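Local structure of glucose-6-phosphate isomerase (Plasmodium falciparum, 3QKI) at residues 332-335 with 336-340; 520-523 with 524-527. The protein probably interconverts alpha-D-glucose 6-phosphate and beta-D-fructose 6-phosphate, an early step of glycolysis. One frame throughout, in Å; residues are numbered along the deposited sequence.

Contact 1. Residues 332-335 with 336-340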
loop_
_atom_site.group_PDB
_atom_site.type_symbol
_atom_site.label_atom_id
_atom_site.label_comp_id
_atom_site.label_asym_id
_atom_site.label_seq_id
_atom_site.Cartn_x
_atom_site.Cartn_y
_atom_site.Cartn_z
ATOM N N ASN A 332 -14.257 25.195 1.619
ATOM C CA ASN A 332 -13.077 24.480 1.134
ATOM C C ASN A 332 -13.499 23.347 0.177
ATOM O O ASN A 332 -12.929 23.217 -0.891
ATOM C CB ASN A 332 -12.247 23.949 2.304
ATOM C CG ASN A 332 -11.419 24.996 3.001
ATOM O OD1 ASN A 332 -10.856 25.883 2.384
ATOM N ND2 ASN A 332 -11.303 24.889 4.308
ATOM N N MET A 333 -14.553 22.613 0.524
ATOM C CA MET A 333 -15.093 21.541 -0.297
ATOM C C MET A 333 -15.700 22.032 -1.612
ATOM O O MET A 333 -15.601 21.314 -2.623
ATOM C CB MET A 333 -15.973 20.598 0.506
ATOM C CG MET A 333 -15.197 19.822 1.582
ATOM S SD MET A 333 -13.481 19.365 1.136
ATOM C CE MET A 333 -13.791 18.137 -0.195
ATOM N N ARG A 334 -16.255 23.284 -1.618
ATOM C CA ARG A 334 -16.801 23.890 -2.827
ATOM C C ARG A 334 -15.636 24.135 -3.801
ATOM O O ARG A 334 -15.768 23.850 -4.989
ATOM C CB ARG A 334 -17.552 25.191 -2.483
ATOM C CG ARG A 334 -18.192 25.904 -3.668
ATOM C CD ARG A 334 -19.261 26.895 -3.229
ATOM N NE ARG A 334 -18.821 27.726 -2.110
ATOM C CZ ARG A 334 -19.610 28.147 -1.126
ATOM N NH1 ARG A 334 -20.907 27.854 -1.134
ATOM N NH2 ARG A 334 -19.121 28.893 -0.150
ATOM N N ASN A 335 -14.472 24.599 -3.282
ATOM C CA ASN A 335 -13.283 24.823 -4.104
ATOM C C ASN A 335 -12.770 23.501 -4.691
ATOM O O ASN A 335 -12.319 23.496 -5.836
ATOM C CB ASN A 335 -12.162 25.497 -3.308
ATOM C CG ASN A 335 -12.446 26.953 -3.076
ATOM O OD1 ASN A 335 -13.206 27.595 -3.818
ATOM N ND2 ASN A 335 -11.882 27.502 -2.018
ATOM N N PHE A 336 -12.807 22.402 -3.890
ATOM C CA PHE A 336 -12.418 21.053 -4.323
ATOM C C PHE A 336 -13.327 20.650 -5.492
ATOM O O PHE A 336 -12.835 20.172 -6.513
ATOM C CB PHE A 336 -12.555 20.044 -3.186
ATOM C CG PHE A 336 -12.285 18.595 -3.569
ATOM C CD1 PHE A 336 -10.987 18.093 -3.594
ATOM C CD2 PHE A 336 -13.331 17.725 -3.862
ATOM C CE1 PHE A 336 -10.739 16.757 -3.943
ATOM C CE2 PHE A 336 -13.079 16.391 -4.204
ATOM C CZ PHE A 336 -11.782 15.921 -4.257
ATOM N N LEU A 337 -14.649 20.883 -5.350
ATOM C CA LEU A 337 -15.639 20.575 -6.403
ATOM C C LEU A 337 -15.381 21.359 -7.667
ATOM O O LEU A 337 -15.493 20.788 -8.747
ATOM C CB LEU A 337 -17.090 20.756 -5.910
ATOM C CG LEU A 337 -17.555 19.733 -4.853
ATOM C CD1 LEU A 337 -18.909 20.148 -4.239
ATOM C CD2 LEU A 337 -17.660 18.342 -5.438
ATOM N N ASN A 338 -14.973 22.643 -7.539
ATOM C CA ASN A 338 -14.644 23.500 -8.682
ATOM C C ASN A 338 -13.454 22.944 -9.441
ATOM O O ASN A 338 -13.452 22.972 -10.671
ATOM C CB ASN A 338 -14.363 24.946 -8.234
ATOM C CG ASN A 338 -15.579 25.652 -7.696
ATOM O OD1 ASN A 338 -16.710 25.159 -7.773
ATOM N ND2 ASN A 338 -15.369 26.828 -7.125
ATOM N N GLY A 339 -12.475 22.410 -8.705
ATOM C CA GLY A 339 -11.311 21.755 -9.289
ATOM C C GLY A 339 -11.716 20.556 -10.123
ATOM O O GLY A 339 -11.300 20.444 -11.273
ATOM N N CYS A 340 -12.567 19.675 -9.559
ATOM C CA CYS A 340 -13.102 18.487 -10.234
ATOM C C CYS A 340 -13.797 18.919 -11.515
ATOM O O CYS A 340 -13.571 18.338 -12.583
ATOM C CB CYS A 340 -14.069 17.727 -9.330
ATOM S SG CYS A 340 -13.308 17.023 -7.845
HETATM O O HOH W 1 -12.823 27.597 -6.698
#

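Contact 2. Residues 520-523 with 524-527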
loop_
_atom_site.group_PDB
_atom_site.type_symbol
_atom_site.label_atom_id
_atom_site.label_comp_id
_atom_site.label_asym_id
_atom_site.label_seq_id
_atom_site.Cartn_x
_atom_site.Cartn_y
_atom_site.Cartn_z
ATOM N N GLU A 520 0.890 23.926 -5.964
ATOM C CA GLU A 520 0.579 23.723 -4.553
ATOM C C GLU A 520 -0.529 22.671 -4.450
ATOM O O GLU A 520 -1.356 22.570 -5.356
ATOM C CB GLU A 520 0.052 25.087 -4.034
ATOM C CG GLU A 520 -0.282 25.181 -2.560
ATOM C CD GLU A 520 -0.622 26.586 -2.096
ATOM O OE1 GLU A 520 -1.155 27.373 -2.913
ATOM O OE2 GLU A 520 -0.366 26.893 -0.907
ATOM N N LEU A 521 -0.587 21.941 -3.340
ATOM C CA LEU A 521 -1.699 21.023 -3.089
ATOM C C LEU A 521 -2.711 21.757 -2.202
ATOM O O LEU A 521 -2.610 21.755 -0.973
ATOM C CB LEU A 521 -1.250 19.689 -2.477
ATOM C CG LEU A 521 -2.368 18.633 -2.252
ATOM C CD1 LEU A 521 -3.183 18.355 -3.533
ATOM C CD2 LEU A 521 -1.801 17.359 -1.667
ATOM N N ASN A 522 -3.637 22.471 -2.838
ATOM C CA ASN A 522 -4.694 23.173 -2.131
ATOM C C ASN A 522 -6.011 22.431 -2.474
ATOM O O ASN A 522 -5.960 21.381 -3.137
ATOM C CB ASN A 522 -4.716 24.673 -2.483
ATOM C CG ASN A 522 -4.846 24.987 -3.950
ATOM O OD1 ASN A 522 -5.399 24.222 -4.738
ATOM N ND2 ASN A 522 -4.298 26.110 -4.359
ATOM N N PHE A 523 -7.163 22.903 -1.985
ATOM C CA PHE A 523 -8.435 22.209 -2.248
ATOM C C PHE A 523 -8.780 22.099 -3.737
ATOM O O PHE A 523 -9.188 21.032 -4.198
ATOM C CB PHE A 523 -9.585 22.824 -1.433
ATOM C CG PHE A 523 -9.506 22.465 0.028
ATOM C CD1 PHE A 523 -10.089 21.300 0.506
ATOM C CD2 PHE A 523 -8.841 23.294 0.932
ATOM C CE1 PHE A 523 -9.984 20.947 1.862
ATOM C CE2 PHE A 523 -8.757 22.955 2.289
ATOM C CZ PHE A 523 -9.332 21.784 2.747
ATOM N N TYR A 524 -8.583 23.195 -4.489
ATOM C CA TYR A 524 -8.856 23.249 -5.911
ATOM C C TYR A 524 -7.978 22.229 -6.681
ATOM O O TYR A 524 -8.497 21.453 -7.483
ATOM C CB TYR A 524 -8.636 24.686 -6.420
ATOM C CG TYR A 524 -8.849 24.823 -7.907
ATOM C CD1 TYR A 524 -7.778 24.759 -8.791
ATOM C CD2 TYR A 524 -10.126 25.033 -8.435
ATOM C CE1 TYR A 524 -7.966 24.909 -10.166
ATOM C CE2 TYR A 524 -10.327 25.164 -9.807
ATOM C CZ TYR A 524 -9.245 25.076 -10.668
ATOM O OH TYR A 524 -9.422 25.155 -12.024
ATOM N N THR A 525 -6.654 22.256 -6.435
ATOM C CA THR A 525 -5.692 21.359 -7.066
ATOM C C THR A 525 -5.976 19.882 -6.708
ATOM O O THR A 525 -5.765 19.008 -7.538
ATOM C CB THR A 525 -4.271 21.841 -6.734
ATOM O OG1 THR A 525 -4.117 23.196 -7.179
ATOM C CG2 THR A 525 -3.211 20.991 -7.351
ATOM N N CYS A 526 -6.428 19.610 -5.466
ATOM C CA CYS A 526 -6.738 18.229 -5.072
ATOM C C CYS A 526 -7.927 17.715 -5.913
ATOM O O CYS A 526 -7.970 16.534 -6.262
ATOM C CB CYS A 526 -7.014 18.127 -3.575
ATOM S SG CYS A 526 -6.911 16.441 -2.919
ATOM N N GLY A 527 -8.840 18.621 -6.263
ATOM C CA GLY A 527 -9.979 18.351 -7.135
ATOM C C GLY A 527 -9.500 18.069 -8.553
ATOM O O GLY A 527 -9.942 17.091 -9.177
#

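Contact 1. Residues 332-335 with 336-340
Met333 and Phe336 set out with different first torsions: CG of Met333 stands anti to its carbonyl carbon (chi1 -65°), while CG of Phe336 is anti to the backbone N (chi1 175°), which carries the ring away from 332-335 but leaves its CG and CD2 beside the methionine methyl. Two further bends, at chi2 and chi3, curl the thioether of Met333 round until its CE rests 3.7 Å from CD2 and equally near CG of Phe336, an apolar contact made by the methyl group, which approaches the ring obliquely. The two side chains run alongside each other and point the same way. On the polar flank of this helical turn, Asn335 and Asn338 are joined through a water. It donates to OD1 of Asn335 at 2.9 Å. From ND2 of Asn338 it accepts at 2.7 Å. The amide planes are 59° apart, and OD1 of Asn335 stays 4.0 Å from ND2 of Asn338. Beneath both pairs runs ordinary alpha-helical i to i+4 bonding, from Phe336 N to Asn332 O (3.1 Å) through to Gly339 N to Asn335 O (3.1 Å). Leu337 folds over the same backbone, its CG 3.4 Å from Met333 O. The turn is amphipathic, with the bridged asparagines on its more open side and Met333, Phe336 and Leu337 buried. Met333 and Leu337 pack on Ile321 of helix 318-328, Met333 also meets Phe523 and Phe336 meets Leu530 of helix 523-543, and Phe336 reaches Val184 of helix 179-197, so the buried side of this part of helix 330-349 packs against three other helices.

Contact 2. Residues 520-523 with 524-527
From Asn522 to Tyr524 the backbone turns from an extended approach, psi -178° at Asn522, into helical angles from Phe523 onward, and the first i to i+4 bond runs from Cys526 N to Asn522 O (3.0 Å). The side chain of Asn522 reaches forward over this start, its CG lodged between the backbone N and the carbonyl carbon (chi1 56°). That rotation delivers OD1 of Asn522 to Thr525 N at 2.9 Å, a nearly straight bond of 170° at hydrogen. This is a classic N-cap: the amide oxygen takes up an N-H of the first turn that has no preceding helical carbonyl to bind. Thr525 crosses the asparagine at about a right angle and brings OG1 to 2.9 Å from the same Asn522 OD1, but its one proton may go instead to OD1 of Asn63, with which that hydroxyl is hydrogen-bonded; Thr525 is also modelled in two conformers. CD1 of Leu521 lies 3.8 Å from CB of Cys526, an apolar contact between the incoming loop and the first turn. Leu521 also touches Phe382 and Leu385, while the Tyr524 hydroxyl is hydrogen-bonded to Asp342 of helix 330-349.

Neither contact closes a long loop: each joins residues adjoining in sequence. From the N terminus, contact 1 comes first, near the start of helix 330-349; the chain then runs on through strands 375-380 and 443-448 of the mixed sheet before strand 513-518 leads into contact 2, where helix 523-543 begins. The two follow in series, neither nested nor crossed, yet their centres lie about 8 Å apart. Phe336 puts CD1 3.5 Å from Phe523 O, and CD2 of Tyr524 packs 3.5 Å from Gly339 N. Helix 330-349 is thereby packed against the capped first turn of a helix that a short loop joins to strand 513-518 of the mixed sheet.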